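Side-chain contacts in DCN1-like protein 3 (Homo sapiens, PDB 4GBA), which promotes neddylation of cullins by passing NEDD8 from N-terminally acetylated NEDD8-conjugating E2 enzymes to cullin-RBX complexes: residues D139-L142 / N143-T146; G154-R157 / D158-N161. All blocks are in the same frame, centred on the assembly; numbering follows the deposited sequence.

Contact 1 of 2, residues D139-L142 / N143-T146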
loop_
_atom_site.group_PDB
_atom_site.type_symbol
_atom_site.label_atom_id
_atom_site.label_comp_id
_atom_site.label_asym_id
_atom_site.label_seq_id
_atom_site.Cartn_x
_atom_site.Cartn_y
_atom_site.Cartn_z
ATOM N N ASP A 139 13.760 0.787 -7.654
ATOM C CA ASP A 139 13.499 1.213 -9.033
ATOM C C ASP A 139 13.630 0.057 -10.029
ATOM O O ASP A 139 12.746 -0.149 -10.868
ATOM C CB ASP A 139 14.416 2.375 -9.457
ATOM C CG ASP A 139 14.171 3.655 -8.651
ATOM O OD1 ASP A 139 13.009 3.927 -8.257
ATOM O OD2 ASP A 139 15.155 4.398 -8.417
ATOM N N GLN A 140 14.729 -0.692 -9.936
ATOM C CA GLN A 140 14.966 -1.803 -10.860
ATOM C C GLN A 140 14.044 -2.985 -10.581
ATOM O O GLN A 140 13.574 -3.655 -11.504
ATOM C CB GLN A 140 16.427 -2.250 -10.824
ATOM C CG GLN A 140 17.402 -1.207 -11.350
ATOM C CD GLN A 140 16.982 -0.608 -12.697
ATOM O OE1 GLN A 140 16.267 -1.236 -13.489
ATOM N NE2 GLN A 140 17.425 0.621 -12.953
ATOM N N TRP A 141 13.785 -3.235 -9.302
ATOM C CA TRP A 141 12.873 -4.295 -8.915
ATOM C C TRP A 141 11.509 -4.063 -9.561
ATOM O O TRP A 141 10.876 -5.003 -10.026
ATOM C CB TRP A 141 12.768 -4.389 -7.381
ATOM C CG TRP A 141 11.597 -5.203 -6.873
ATOM C CD1 TRP A 141 10.429 -4.720 -6.368
ATOM C CD2 TRP A 141 11.486 -6.632 -6.839
ATOM N NE1 TRP A 141 9.594 -5.753 -6.017
ATOM C CE2 TRP A 141 10.221 -6.944 -6.292
ATOM C CE3 TRP A 141 12.334 -7.683 -7.213
ATOM C CZ2 TRP A 141 9.779 -8.259 -6.104
ATOM C CZ3 TRP A 141 11.896 -8.986 -7.030
ATOM C CH2 TRP A 141 10.627 -9.264 -6.482
ATOM N N LEU A 142 11.063 -2.809 -9.599
ATOM C CA LEU A 142 9.761 -2.488 -10.179
ATOM C C LEU A 142 9.790 -2.474 -11.715
ATOM O O LEU A 142 8.767 -2.733 -12.358
ATOM C CB LEU A 142 9.209 -1.159 -9.627
ATOM C CG LEU A 142 8.912 -1.039 -8.123
ATOM C CD1 LEU A 142 8.658 0.418 -7.746
ATOM C CD2 LEU A 142 7.750 -1.935 -7.653
ATOM N N ASN A 143 10.947 -2.153 -12.296
ATOM C CA ASN A 143 11.141 -2.286 -13.743
ATOM C C ASN A 143 11.060 -3.744 -14.136
ATOM O O ASN A 143 10.409 -4.105 -15.118
ATOM C CB ASN A 143 12.500 -1.738 -14.179
ATOM C CG ASN A 143 12.564 -0.223 -14.130
ATOM O OD1 ASN A 143 11.537 0.465 -14.193
ATOM N ND2 ASN A 143 13.779 0.310 -14.028
ATOM N N PHE A 144 11.739 -4.574 -13.350
ATOM C CA PHE A 144 11.744 -6.015 -13.542
ATOM C C PHE A 144 10.322 -6.584 -13.546
ATOM O O PHE A 144 9.974 -7.395 -14.395
ATOM C CB PHE A 144 12.626 -6.665 -12.464
ATOM C CG PHE A 144 12.386 -8.136 -12.272
ATOM C CD1 PHE A 144 12.889 -9.058 -13.170
ATOM C CD2 PHE A 144 11.672 -8.597 -11.179
ATOM C CE1 PHE A 144 12.669 -10.414 -12.986
ATOM C CE2 PHE A 144 11.448 -9.955 -10.993
ATOM C CZ PHE A 144 11.947 -10.859 -11.892
ATOM N N LEU A 145 9.497 -6.134 -12.609
ATOM C CA LEU A 145 8.144 -6.664 -12.465
ATOM C C LEU A 145 7.150 -6.192 -13.530
ATOM O O LEU A 145 6.188 -6.894 -13.829
ATOM C CB LEU A 145 7.582 -6.323 -11.085
ATOM C CG LEU A 145 8.237 -6.963 -9.868
ATOM C CD1 LEU A 145 7.630 -6.356 -8.587
ATOM C CD2 LEU A 145 8.060 -8.474 -9.913
ATOM N N THR A 146 7.348 -4.990 -14.064
ATOM C CA THR A 146 6.477 -4.485 -15.124
ATOM C C THR A 146 6.797 -5.244 -16.414
ATOM O O THR A 146 5.908 -5.609 -17.190
ATOM C CB THR A 146 6.649 -2.960 -15.337
ATOM O OG1 THR A 146 7.976 -2.689 -15.802
ATOM C CG2 THR A 146 6.415 -2.202 -14.037
#
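W141 and L145 meet one turn apart on helix 138-147. L145 lays CD1 over one face of the indole, 3.1 Å above its plane and toward the rim. The closest atom there is NE1 of W141, 3.3 Å from L145 CD1. W141 turns CG anti to its backbone N (chi1 165°), which brings the ring beside F144 and L145. F144 reaches the same ring obliquely, with its CE2 4.1 Å from W141 CZ3 and the two planes at 34°. The helix belongs to the DCUN1 (PONY) domain, which binds cullins and the acetylated E2. In the domain core W141 also stacks on F163 and meets W126 and F190 edge-to-face. With an alanine here, L145 CD1 and the F144 ring would probably lose their shared partner, and a gap would open among the rings.

On the exposed side, Q140 and N143 join their amides. Q140 bends at chi2 (-49°), and its OE1 accepts a nearly straight bond from N143 ND2 at 3.0 Å. The donor sits well above the Q140 carbonyl plane, while OE1 lies close to the N143 amide plane. Further along, T146 OG1 donates to N143 O at 2.9 Å.

Contact 2 of 2, residues G154-R157 / D158-N161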
loop_
_atom_site.group_PDB
_atom_site.type_symbol
_atom_site.label_atom_id
_atom_site.label_comp_id
_atom_site.label_asym_id
_atom_site.label_seq_id
_atom_site.Cartn_x
_atom_site.Cartn_y
_atom_site.Cartn_z
ATOM N N GLY A 154 1.000 -13.317 -9.738
ATOM C CA GLY A 154 0.846 -12.437 -8.602
ATOM C C GLY A 154 1.998 -12.497 -7.627
ATOM O O GLY A 154 3.018 -13.140 -7.877
ATOM N N ILE A 155 1.825 -11.802 -6.510
ATOM C CA ILE A 155 2.825 -11.740 -5.454
ATOM C C ILE A 155 2.179 -12.295 -4.195
ATOM O O ILE A 155 1.129 -11.816 -3.765
ATOM C CB ILE A 155 3.327 -10.283 -5.240
ATOM C CG1 ILE A 155 4.151 -9.829 -6.454
ATOM C CG2 ILE A 155 4.154 -10.157 -3.951
ATOM C CD1 ILE A 155 5.444 -10.631 -6.675
ATOM N N SER A 156 2.793 -13.329 -3.635
ATOM C CA SER A 156 2.278 -13.991 -2.446
ATOM C C SER A 156 2.697 -13.258 -1.165
ATOM O O SER A 156 3.516 -12.339 -1.198
ATOM C CB SER A 156 2.748 -15.455 -2.402
ATOM O OG SER A 156 4.148 -15.525 -2.195
ATOM N N ARG A 157 2.134 -13.690 -0.040
ATOM C CA ARG A 157 2.346 -13.028 1.245
ATOM C C ARG A 157 3.779 -13.139 1.748
ATOM O O ARG A 157 4.275 -12.237 2.411
ATOM C CB ARG A 157 1.398 -13.596 2.299
ATOM C CG ARG A 157 1.406 -12.811 3.602
ATOM C CD ARG A 157 0.421 -13.395 4.599
ATOM N NE ARG A 157 -0.924 -13.508 4.037
ATOM C CZ ARG A 157 -1.893 -12.619 4.236
ATOM N NH1 ARG A 157 -1.671 -11.547 4.995
ATOM N NH2 ARG A 157 -3.086 -12.808 3.678
ATOM N N ASP A 158 4.441 -14.249 1.441
ATOM C CA ASP A 158 5.802 -14.482 1.919
ATOM C C ASP A 158 6.818 -13.747 1.072
ATOM O O ASP A 158 7.818 -13.251 1.584
ATOM C CB ASP A 158 6.101 -15.982 1.965
ATOM C CG ASP A 158 5.304 -16.688 3.039
ATOM O OD1 ASP A 158 5.308 -16.195 4.193
ATOM O OD2 ASP A 158 4.651 -17.709 2.725
ATOM N N THR A 159 6.551 -13.668 -0.229
ATOM C CA THR A 159 7.388 -12.876 -1.135
ATOM C C THR A 159 7.316 -11.389 -0.772
ATOM O O THR A 159 8.337 -10.704 -0.711
ATOM C CB THR A 159 6.969 -13.065 -2.612
ATOM O OG1 THR A 159 6.927 -14.466 -2.934
ATOM C CG2 THR A 159 7.924 -12.333 -3.538
ATOM N N TRP A 160 6.105 -10.897 -0.541
ATOM C CA TRP A 160 5.918 -9.526 -0.076
ATOM C C TRP A 160 6.652 -9.331 1.264
ATOM O O TRP A 160 7.453 -8.408 1.413
ATOM C CB TRP A 160 4.423 -9.218 0.062
ATOM C CG TRP A 160 4.116 -7.844 0.600
ATOM C CD1 TRP A 160 3.986 -7.483 1.922
ATOM C CD2 TRP A 160 3.883 -6.651 -0.164
ATOM N NE1 TRP A 160 3.702 -6.143 2.021
ATOM C CE2 TRP A 160 3.634 -5.604 0.758
ATOM C CE3 TRP A 160 3.855 -6.365 -1.536
ATOM C CZ2 TRP A 160 3.367 -4.288 0.351
ATOM C CZ3 TRP A 160 3.587 -5.045 -1.942
ATOM C CH2 TRP A 160 3.349 -4.031 -0.997
ATOM N N ASN A 161 6.390 -10.231 2.215
ATOM C CA ASN A 161 6.989 -10.198 3.557
ATOM C C ASN A 161 8.513 -10.136 3.518
ATOM O O ASN A 161 9.119 -9.312 4.198
ATOM C CB ASN A 161 6.514 -11.407 4.389
ATOM C CG ASN A 161 7.256 -11.552 5.731
ATOM O OD1 ASN A 161 8.212 -12.335 5.857
ATOM N ND2 ASN A 161 6.795 -10.819 6.749
#
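S156 and T159 face each other at the start of helix 157-169, where S156 holds the N-cap position. The S156 OG stands between the backbone N and the carbonyl carbon (chi1 68°). That places it 3.1 Å from T159 OG1. The S156 carbonyl opens the helical bonding: its O accepts from W160 N at 3.0 Å. R157 O follows by accepting from N161 N at 2.9 Å.

The W160 side chain can be followed outward. W160 CB lies 3.5 Å from S156 O and 4.1 Å from I155 CG2; the I155 and W160 side chains cross at about a right angle. Next comes CG, anti to the W160 backbone N (chi1 177°), a turn that leads the indole away from I155 and S156. In the five-membered ring, NE1 is hydrogen-bonded to a partner beyond these two segments. The six-membered ring is the far end. As a whole the indole stacks on W126 and on Y100 and meets F104 obliquely, and the W160 side chain also touches L125 and T103.

R157 extends away from the turn, and its NH1 bonds to Q105 OE1. Strand 154-155 pairs antiparallel with strand 117-118 through I155 and L117, consistent with an EF-hand-like pair. The helix that follows lies with W160 against helices 93-107 and 119-129, while I155 and T159 also touch helix 185-199.

How the contacts relate
Contact 1 lies within one helix, 138-147; contact 2 joins the short strand 154-155 to the start of helix 157-169. They come in series along the chain, their centres 15 Å apart and their nearest atoms about 5 Å apart, without touching. Both are partly buried. The inner side of each is apolar and aromatic, and W126 meets W141 of contact 1 and W160 of contact 2. Both also reach helices 119-129 and 185-199. Their polar sides differ. Contact 1 links two side-chain amides in mid-helix, whereas contact 2 gathers hydroxyls at a helix beginning and sends an arginine to helix 93-107.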